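Local coordinates for protein benzyl alcohol dehydrogenase (Acinetobacter calcoaceticus, PDB 1F8F) that catalyses, as an aryl-alcohol dehydrogenase that carries zinc and NAD, the oxidation of benzyl alcohol, presumably to benzaldehyde with reduction of NAD, at residues 5-10 against 144-149; 193-198 against 260-265. All coordinates share one frame; numbering follows the deposited sequence.

Contact 1: 5-10 against 144-149; sequences KDIIAA and SFATYA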
loop_
_atom_site.group_PDB
_atom_site.type_symbol
_atom_site.label_atom_id
_atom_site.label_comp_id
_atom_site.label_asym_id
_atom_site.label_seq_id
_atom_site.Cartn_x
_atom_site.Cartn_y
_atom_site.Cartn_z
ATOM N N LYS A 5 -13.757 -44.847 -16.669
ATOM C CA LYS A 5 -15.189 -44.683 -16.438
ATOM C C LYS A 5 -15.979 -44.067 -17.584
ATOM O O LYS A 5 -15.467 -43.210 -18.331
ATOM C CB LYS A 5 -15.299 -43.760 -15.208
ATOM C CG LYS A 5 -16.599 -43.633 -14.466
ATOM C CD LYS A 5 -16.581 -42.642 -13.330
ATOM C CE LYS A 5 -16.483 -43.220 -11.945
ATOM N NZ LYS A 5 -17.744 -43.541 -11.231
ATOM N N ASP A 6 -17.238 -44.500 -17.787
ATOM C CA ASP A 6 -18.083 -43.904 -18.828
ATOM C C ASP A 6 -18.980 -42.821 -18.209
ATOM O O ASP A 6 -19.434 -42.932 -17.066
ATOM C CB ASP A 6 -19.015 -44.828 -19.594
ATOM C CG ASP A 6 -18.459 -46.003 -20.357
ATOM O OD1 ASP A 6 -18.285 -47.074 -19.731
ATOM O OD2 ASP A 6 -18.248 -45.891 -21.586
ATOM N N ILE A 7 -19.183 -41.744 -18.981
ATOM C CA ILE A 7 -19.989 -40.600 -18.576
ATOM C C ILE A 7 -20.790 -39.917 -19.701
ATOM O O ILE A 7 -20.478 -40.076 -20.895
ATOM C CB ILE A 7 -19.036 -39.477 -18.053
ATOM C CG1 ILE A 7 -18.150 -38.947 -19.186
ATOM C CG2 ILE A 7 -18.133 -39.883 -16.892
ATOM C CD1 ILE A 7 -17.492 -37.618 -18.921
ATOM N N ILE A 8 -21.678 -38.963 -19.334
ATOM C CA ILE A 8 -22.425 -38.136 -20.274
ATOM C C ILE A 8 -21.890 -36.704 -20.251
ATOM O O ILE A 8 -21.766 -36.154 -19.153
ATOM C CB ILE A 8 -23.943 -38.060 -19.904
ATOM C CG1 ILE A 8 -24.645 -39.420 -19.817
ATOM C CG2 ILE A 8 -24.691 -37.099 -20.835
ATOM C CD1 ILE A 8 -24.490 -40.362 -20.999
ATOM N N ALA A 9 -21.589 -36.046 -21.351
ATOM C CA ALA A 9 -21.118 -34.660 -21.291
ATOM C C ALA A 9 -21.686 -33.881 -22.454
ATOM O O ALA A 9 -21.779 -34.487 -23.503
ATOM C CB ALA A 9 -19.597 -34.551 -21.366
ATOM N N ALA A 10 -21.922 -32.606 -22.331
ATOM C CA ALA A 10 -22.405 -31.776 -23.408
ATOM C C ALA A 10 -21.260 -31.322 -24.304
ATOM O O ALA A 10 -20.396 -30.549 -23.858
ATOM C CB ALA A 10 -23.115 -30.552 -22.813
ATOM N N SER A 144 -16.416 -28.620 -17.105
ATOM C CA SER A 144 -17.453 -29.174 -16.236
ATOM C C SER A 144 -18.878 -29.268 -16.749
ATOM O O SER A 144 -19.749 -29.620 -15.905
ATOM C CB SER A 144 -17.327 -28.480 -14.863
ATOM O OG SER A 144 -17.473 -27.096 -15.088
ATOM N N PHE A 145 -19.191 -29.194 -18.057
ATOM C CA PHE A 145 -20.609 -29.543 -18.402
ATOM C C PHE A 145 -20.670 -31.077 -18.554
ATOM O O PHE A 145 -20.913 -31.571 -19.647
ATOM C CB PHE A 145 -21.242 -28.830 -19.562
ATOM C CG PHE A 145 -21.435 -27.343 -19.443
ATOM C CD1 PHE A 145 -21.915 -26.763 -18.299
ATOM C CD2 PHE A 145 -21.127 -26.487 -20.489
ATOM C CE1 PHE A 145 -22.111 -25.402 -18.159
ATOM C CE2 PHE A 145 -21.330 -25.126 -20.417
ATOM C CZ PHE A 145 -21.814 -24.583 -19.240
ATOM N N ALA A 146 -20.406 -31.849 -17.506
ATOM C CA ALA A 146 -20.452 -33.264 -17.418
ATOM C C ALA A 146 -20.662 -33.837 -16.012
ATOM O O ALA A 146 -20.452 -33.272 -14.957
ATOM C CB ALA A 146 -19.197 -33.968 -17.943
ATOM N N THR A 147 -21.066 -35.136 -16.047
ATOM C CA THR A 147 -21.314 -35.850 -14.820
ATOM C C THR A 147 -19.982 -36.042 -14.120
ATOM O O THR A 147 -20.044 -36.366 -12.939
ATOM C CB THR A 147 -22.007 -37.229 -14.995
ATOM O OG1 THR A 147 -21.248 -38.036 -15.911
ATOM C CG2 THR A 147 -23.435 -37.113 -15.522
ATOM N N TYR A 148 -18.839 -36.099 -14.785
ATOM C CA TYR A 148 -17.582 -36.286 -14.071
ATOM C C TYR A 148 -16.545 -35.301 -14.612
ATOM O O TYR A 148 -16.543 -34.990 -15.798
ATOM C CB TYR A 148 -17.073 -37.742 -14.158
ATOM C CG TYR A 148 -17.745 -38.577 -13.071
ATOM C CD1 TYR A 148 -18.985 -39.222 -13.251
ATOM C CD2 TYR A 148 -17.103 -38.727 -11.855
ATOM C CE1 TYR A 148 -19.528 -39.946 -12.213
ATOM C CE2 TYR A 148 -17.646 -39.457 -10.835
ATOM C CZ TYR A 148 -18.877 -40.068 -11.017
ATOM O OH TYR A 148 -19.377 -40.776 -9.936
ATOM N N ALA A 149 -15.727 -34.747 -13.694
ATOM C CA ALA A 149 -14.697 -33.823 -14.092
ATOM C C ALA A 149 -13.360 -34.135 -13.413
ATOM O O ALA A 149 -13.283 -34.517 -12.234
ATOM C CB ALA A 149 -15.078 -32.380 -13.696
#
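The N-terminal strand of the GroES-like half of the enzyme, Lys5 to Ala10, runs antiparallel to the loop that leads into strand 148-152, and a single beta bridge, Ala9 with Ala146, joins the two. Ala10 N donates to Phe145 O at 3.0 Å, while the return bond from Thr147 N to Ile8 O is weak. Beside the bridge the methyls Ala9 CB and Ala146 CB are pressed to 3.5 Å, tighter than ordinary van der Waals contact. Ile7 then packs against three residues in a row: CD1 on the Ala146 methyl, CB against Thr147 OG1 (3.4 Å), and CG2 on Tyr148 CB (3.6 Å). Farther out, Lys5 lays its aliphatic chain over the Tyr148 ring, CD 4.0 Å from the centroid and nearly on the normal, a CH-pi contact. Bends at chi3 and chi4 carry NZ over the rim of the ring to a weak hydrogen bond with Tyr148 OH; Glu72 adds a long, weak ion pair to Lys5 NZ and a weak hydrogen bond with Tyr148 OH. Strand 5-11 pairs on with strand 20-26 as a beta hairpin, laid here against the GroES-like catalytic domain of a medium-chain alcohol dehydrogenase.

Contact 2: 193-198 against 260-265; sequences SFVTWG and NFALES. Unlike the reference sequence in segment 193-198: Phe194 (reference Leu).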
loop_
_atom_site.group_PDB
_atom_site.type_symbol
_atom_site.label_atom_id
_atom_site.label_comp_id
_atom_site.label_asym_id
_atom_site.label_seq_id
_atom_site.Cartn_x
_atom_site.Cartn_y
_atom_site.Cartn_z
ATOM N N SER A 193 -18.101 6.452 -2.862
ATOM C CA SER A 193 -19.053 6.287 -3.965
ATOM C C SER A 193 -18.502 5.293 -4.985
ATOM O O SER A 193 -17.311 5.356 -5.353
ATOM C CB SER A 193 -19.276 7.667 -4.606
ATOM O OG SER A 193 -18.176 8.130 -5.361
ATOM N N PHE A 194 -19.358 4.359 -5.409
ATOM C CA PHE A 194 -19.067 3.300 -6.373
ATOM C C PHE A 194 -20.124 3.197 -7.473
ATOM O O PHE A 194 -21.343 3.320 -7.224
ATOM C CB PHE A 194 -19.090 1.943 -5.628
ATOM C CG PHE A 194 -18.932 0.737 -6.526
ATOM C CD1 PHE A 194 -17.695 0.435 -7.112
ATOM C CD2 PHE A 194 -20.045 -0.079 -6.801
ATOM C CE1 PHE A 194 -17.600 -0.670 -7.928
ATOM C CE2 PHE A 194 -19.882 -1.170 -7.632
ATOM C CZ PHE A 194 -18.671 -1.479 -8.202
ATOM N N VAL A 195 -19.756 2.812 -8.690
ATOM C CA VAL A 195 -20.750 2.606 -9.764
ATOM C C VAL A 195 -20.381 1.324 -10.521
ATOM O O VAL A 195 -19.202 1.155 -10.815
ATOM C CB VAL A 195 -20.820 3.727 -10.839
ATOM C CG1 VAL A 195 -19.452 4.022 -11.478
ATOM C CG2 VAL A 195 -21.803 3.415 -11.988
ATOM N N THR A 196 -21.392 0.521 -10.888
ATOM C CA THR A 196 -21.106 -0.607 -11.758
ATOM C C THR A 196 -21.646 -0.384 -13.177
ATOM O O THR A 196 -22.929 -0.389 -13.249
ATOM C CB THR A 196 -21.610 -1.976 -11.310
ATOM O OG1 THR A 196 -21.320 -2.871 -12.438
ATOM C CG2 THR A 196 -23.067 -2.108 -10.960
ATOM N N TRP A 197 -20.835 -0.320 -14.203
ATOM C CA TRP A 197 -21.420 -0.193 -15.550
ATOM C C TRP A 197 -21.830 -1.570 -16.027
ATOM O O TRP A 197 -21.040 -2.473 -16.363
ATOM C CB TRP A 197 -20.312 0.476 -16.411
ATOM C CG TRP A 197 -19.993 1.909 -16.088
ATOM C CD1 TRP A 197 -19.059 2.356 -15.174
ATOM C CD2 TRP A 197 -20.595 3.081 -16.665
ATOM N NE1 TRP A 197 -19.084 3.738 -15.156
ATOM C CE2 TRP A 197 -20.020 4.204 -16.044
ATOM C CE3 TRP A 197 -21.565 3.299 -17.651
ATOM C CZ2 TRP A 197 -20.328 5.525 -16.396
ATOM C CZ3 TRP A 197 -21.933 4.581 -17.967
ATOM C CH2 TRP A 197 -21.273 5.692 -17.373
ATOM N N GLY A 198 -23.146 -1.826 -16.166
ATOM C CA GLY A 198 -23.665 -3.122 -16.634
ATOM C C GLY A 198 -24.195 -3.860 -15.398
ATOM O O GLY A 198 -23.480 -3.905 -14.375
ATOM N N ASN A 260 -15.786 7.764 -6.853
ATOM C CA ASN A 260 -14.476 7.384 -6.361
ATOM C C ASN A 260 -13.960 6.082 -6.970
ATOM O O ASN A 260 -12.776 5.907 -7.263
ATOM C CB ASN A 260 -14.480 7.203 -4.856
ATOM C CG ASN A 260 -14.831 8.425 -4.041
ATOM O OD1 ASN A 260 -15.639 8.204 -3.128
ATOM N ND2 ASN A 260 -14.275 9.636 -4.283
ATOM N N PHE A 261 -14.899 5.126 -7.162
ATOM C CA PHE A 261 -14.574 3.820 -7.680
ATOM C C PHE A 261 -15.508 3.303 -8.773
ATOM O O PHE A 261 -16.702 3.512 -8.638
ATOM C CB PHE A 261 -14.544 2.782 -6.546
ATOM C CG PHE A 261 -13.568 3.030 -5.441
ATOM C CD1 PHE A 261 -12.268 2.578 -5.493
ATOM C CD2 PHE A 261 -13.947 3.748 -4.312
ATOM C CE1 PHE A 261 -11.335 2.848 -4.463
ATOM C CE2 PHE A 261 -13.088 4.022 -3.286
ATOM C CZ PHE A 261 -11.781 3.548 -3.351
ATOM N N ALA A 262 -14.978 2.638 -9.831
ATOM C CA ALA A 262 -15.883 2.091 -10.823
ATOM C C ALA A 262 -15.506 0.767 -11.444
ATOM O O ALA A 262 -14.344 0.364 -11.490
ATOM C CB ALA A 262 -16.078 3.158 -11.893
ATOM N N LEU A 263 -16.515 0.099 -12.005
ATOM C CA LEU A 263 -16.372 -1.163 -12.695
ATOM C C LEU A 263 -16.986 -1.120 -14.094
ATOM O O LEU A 263 -18.201 -0.916 -14.241
ATOM C CB LEU A 263 -16.933 -2.378 -11.968
ATOM C CG LEU A 263 -16.794 -3.786 -12.473
ATOM C CD1 LEU A 263 -15.501 -4.476 -12.063
ATOM C CD2 LEU A 263 -17.926 -4.732 -12.060
ATOM N N GLU A 264 -16.175 -1.535 -15.078
ATOM C CA GLU A 264 -16.652 -1.644 -16.466
ATOM C C GLU A 264 -16.902 -3.136 -16.733
ATOM O O GLU A 264 -15.918 -3.865 -16.747
ATOM C CB GLU A 264 -15.650 -1.152 -17.525
ATOM C CG GLU A 264 -16.321 -0.590 -18.796
ATOM C CD GLU A 264 -17.266 -1.624 -19.416
ATOM O OE1 GLU A 264 -16.748 -2.609 -19.993
ATOM O OE2 GLU A 264 -18.494 -1.508 -19.254
ATOM N N SER A 265 -18.146 -3.584 -16.865
ATOM C CA SER A 265 -18.450 -4.954 -17.186
ATOM C C SER A 265 -19.234 -5.148 -18.501
ATOM O O SER A 265 -19.631 -6.278 -18.690
ATOM C CB SER A 265 -19.255 -5.729 -16.111
ATOM O OG SER A 265 -20.629 -5.410 -15.951
#
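Trp197 leaves strand 193-197 on the face of the sheet that also carries Val195, Ala262 and Glu264. Its CB sits 3.3 Å from Leu263 O and 3.9 Å from Glu264 OE2, a carboxylate oxygen that is itself hydrogen-bonded to Thr266. With CG anti to the carbonyl carbon (chi1 -69°), the indole stands up from the sheet, its pyrrole edge turned back toward Ala262, and CD1 keeps Leu263 O at the ring edge, in the plane. NE1, farther round, comes near the Ala262 methyl, also at the edge, while Val195 CG2 lies over one face, offset toward the rim; helix 269-277 packs on the indole through Ile271 and Gln274.

Beneath these side chains the axes of the two short strand segments run parallel, 7° apart in direction, with a closest approach of 4.8 Å, at the centre of the six-stranded Rossmann sheet that binds NAD, as the first and fourth strands of the order 3-2-1-4-5-6. Backbone bonds alternate between them, the shortest from Trp197 N to Leu263 O at 2.7 Å. The other face carries Phe194, Thr196, Phe261 and Leu263: Phe194, a departure from the reference leucine, presents its ring edge to Phe261 CB and brings CZ to Leu263 CB, under cover of helix 174-186.

At the C-terminal end Trp197 O accepts from both Ser265 N and Ser265 OG, the hydroxyl bond being 3.0 Å with its donor tilted from the carbonyl plane. Gly198, at backbone angles that call for glycine, touches NAD, and Thr196 OG1 donates to its carbonyl. At the N-terminal end Ser193 and Asn260 grip each other reciprocally, Ser193 N giving to Asn260 OD1 at 3.0 Å and Asn260 N to Ser193 OG at 2.8 Å.

Contact 1 closes before contact 2 opens along the chain, and the two lie on opposite sides of its centre, about 38 Å apart between their centres and about 18 Å between nearest atoms. They share no sheet. Contact 1 sets the hairpin of strands 5-11 and 20-26 against the mixed sheet of the GroES-like region, whereas contact 2 lies inside the parallel Rossmann sheet. Contact 1 stays at a distance from the site, the side chain of Phe145 about 10 Å from a bound zinc ion and about 12 Å from NAD, whereas contact 2 reaches the cofactor. The pair thus samples the two-domain plan of zinc-dependent alcohol dehydrogenases, a catalytic half and a nucleotide-binding half.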